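Local coordinates for hypothetical protein (Rhodococcus sp., PDB 2NS0) that is of unknown function but may be related to S-adenosylmethionine tRNA ribosyltransferases and probably has a helix-turn-helix-like fold, at residues D37-R40 against P41-P45. Sequence-based numbering, arbitrary orientation.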
loop_
_atom_site.group_PDB
_atom_site.type_symbol
_atom_site.label_atom_id
_atom_site.label_comp_id
_atom_site.label_asym_id
_atom_site.label_seq_id
_atom_site.Cartn_x
_atom_site.Cartn_y
_atom_site.Cartn_z
ATOM N N ASP A 37 4.200 -10.630 -13.487
ATOM C CA ASP A 37 4.350 -10.632 -14.909
ATOM C C ASP A 37 3.712 -9.383 -15.522
ATOM O O ASP A 37 3.899 -9.131 -16.725
ATOM C CB ASP A 37 3.626 -11.861 -15.472
ATOM C CG ASP A 37 4.333 -13.218 -15.147
ATOM O OD1 ASP A 37 5.200 -13.330 -14.230
ATOM O OD2 ASP A 37 3.986 -14.211 -15.833
ATOM N N ASP A 38 2.923 -8.626 -14.754
ATOM C CA ASP A 38 2.255 -7.448 -15.328
ATOM C C ASP A 38 1.596 -6.633 -14.228
ATOM O O ASP A 38 0.371 -6.679 -14.019
ATOM C CB ASP A 38 1.231 -7.866 -16.387
ATOM C CG ASP A 38 0.724 -6.712 -17.223
ATOM O OD1 ASP A 38 1.335 -5.624 -17.244
ATOM O OD2 ASP A 38 -0.281 -6.916 -17.916
ATOM N N TRP A 39 2.427 -5.857 -13.545
ATOM C CA TRP A 39 2.027 -5.171 -12.322
ATOM C C TRP A 39 1.574 -3.705 -12.508
ATOM O O TRP A 39 0.872 -3.173 -11.640
ATOM C CB TRP A 39 3.159 -5.298 -11.281
ATOM C CG TRP A 39 4.468 -4.762 -11.763
ATOM C CD1 TRP A 39 5.498 -5.478 -12.308
ATOM C CD2 TRP A 39 4.899 -3.387 -11.741
ATOM N NE1 TRP A 39 6.533 -4.627 -12.670
ATOM C CE2 TRP A 39 6.197 -3.344 -12.310
ATOM C CE3 TRP A 39 4.315 -2.190 -11.290
ATOM C CZ2 TRP A 39 6.918 -2.138 -12.455
ATOM C CZ3 TRP A 39 5.034 -1.002 -11.419
ATOM C CH2 TRP A 39 6.324 -0.985 -11.999
ATOM N N ARG A 40 1.968 -3.053 -13.607
ATOM C CA ARG A 40 1.690 -1.607 -13.773
ATOM C C ARG A 40 0.190 -1.301 -13.749
ATOM O O ARG A 40 -0.221 -0.282 -13.195
ATOM C CB ARG A 40 2.345 -0.975 -15.035
ATOM C CG ARG A 40 3.844 -0.698 -14.853
ATOM C CD ARG A 40 4.533 0.091 -15.983
ATOM N NE ARG A 40 4.917 1.407 -15.499
ATOM C CZ ARG A 40 5.994 1.675 -14.756
ATOM N NH1 ARG A 40 6.851 0.721 -14.419
ATOM N NH2 ARG A 40 6.221 2.924 -14.348
ATOM N N PRO A 41 -0.635 -2.175 -14.361
ATOM C CA PRO A 41 -2.060 -1.894 -14.283
ATOM C C PRO A 41 -2.655 -1.949 -12.863
ATOM O O PRO A 41 -3.761 -1.444 -12.625
ATOM C CB PRO A 41 -2.662 -2.967 -15.176
ATOM C CG PRO A 41 -1.527 -3.364 -16.105
ATOM C CD PRO A 41 -0.375 -3.369 -15.177
ATOM N N LEU A 42 -1.952 -2.548 -11.929
ATOM C CA LEU A 42 -2.438 -2.580 -10.539
ATOM C C LEU A 42 -2.092 -1.356 -9.688
ATOM O O LEU A 42 -2.496 -1.297 -8.550
ATOM C CB LEU A 42 -1.993 -3.867 -9.832
ATOM C CG LEU A 42 -2.679 -5.076 -10.448
ATOM C CD1 LEU A 42 -2.196 -6.297 -9.721
ATOM C CD2 LEU A 42 -4.161 -4.967 -10.305
HETATM N N MSE A 43 -1.388 -0.382 -10.260
HETATM C CA MSE A 43 -0.924 0.775 -9.500
HETATM C C MSE A 43 -2.056 1.594 -8.863
HETATM O O MSE A 43 -2.034 1.834 -7.657
HETATM C CB MSE A 43 0.008 1.666 -10.332
HETATM C CG MSE A 43 1.379 1.074 -10.626
HETATM SE SE MSE A 43 2.472 0.760 -8.992
HETATM C CE MSE A 43 1.614 -0.810 -8.352
ATOM N N GLU A 44 -3.054 2.007 -9.642
ATOM C CA GLU A 44 -4.194 2.725 -9.033
ATOM C C GLU A 44 -5.055 1.838 -8.097
ATOM O O GLU A 44 -5.410 2.284 -7.029
ATOM C CB GLU A 44 -5.040 3.474 -10.079
ATOM C CG GLU A 44 -4.226 4.544 -10.827
ATOM C CD GLU A 44 -3.598 5.576 -9.877
ATOM O OE1 GLU A 44 -4.378 6.296 -9.213
ATOM O OE2 GLU A 44 -2.341 5.654 -9.778
ATOM N N PRO A 45 -5.403 0.598 -8.497
ATOM C CA PRO A 45 -6.019 -0.300 -7.505
ATOM C C PRO A 45 -5.259 -0.445 -6.159
ATOM O O PRO A 45 -5.897 -0.486 -5.092
ATOM C CB PRO A 45 -6.098 -1.644 -8.262
ATOM C CG PRO A 45 -6.259 -1.241 -9.676
ATOM C CD PRO A 45 -5.370 -0.034 -9.840
#
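A 3-10 turn leading into helix 43-55 brings W39 and the selenomethionine M43 together, four residues apart, in a Met-aromatic contact. Two i to i+3 backbone bonds define the turn: L42 N donates to W39 O at 2.9 Å, and M43 N to R40 O at 3.2 Å, the latter nearly straight with an N-H...O angle of 165°. M43 meets the indole at its rim: SE lies 3.9 Å from W39 CZ3, and 5.2 Å from the six-ring centroid in a direction 80° off the ring normal, which identifies an edge approach. With W39 CG between its own backbone N and carbonyl carbon (chi1 57°) and the ring turned by chi2, the benzo edge faces SE. R40 CG packs over one indole face, 3.6 Å above its plane and offset toward the rim. D38, just ahead of the turn, directs its carboxylate to the P41 ring, OD1 3.5 Å from CD, a van der Waals contact in which the side chains cross at about a right angle. W39 and M43 also both touch A31, so the pair packs against helix 27-34. The backbone bonds thus hold the turn, while selenium at the indole rim implies dispersion rather than stacking over the face.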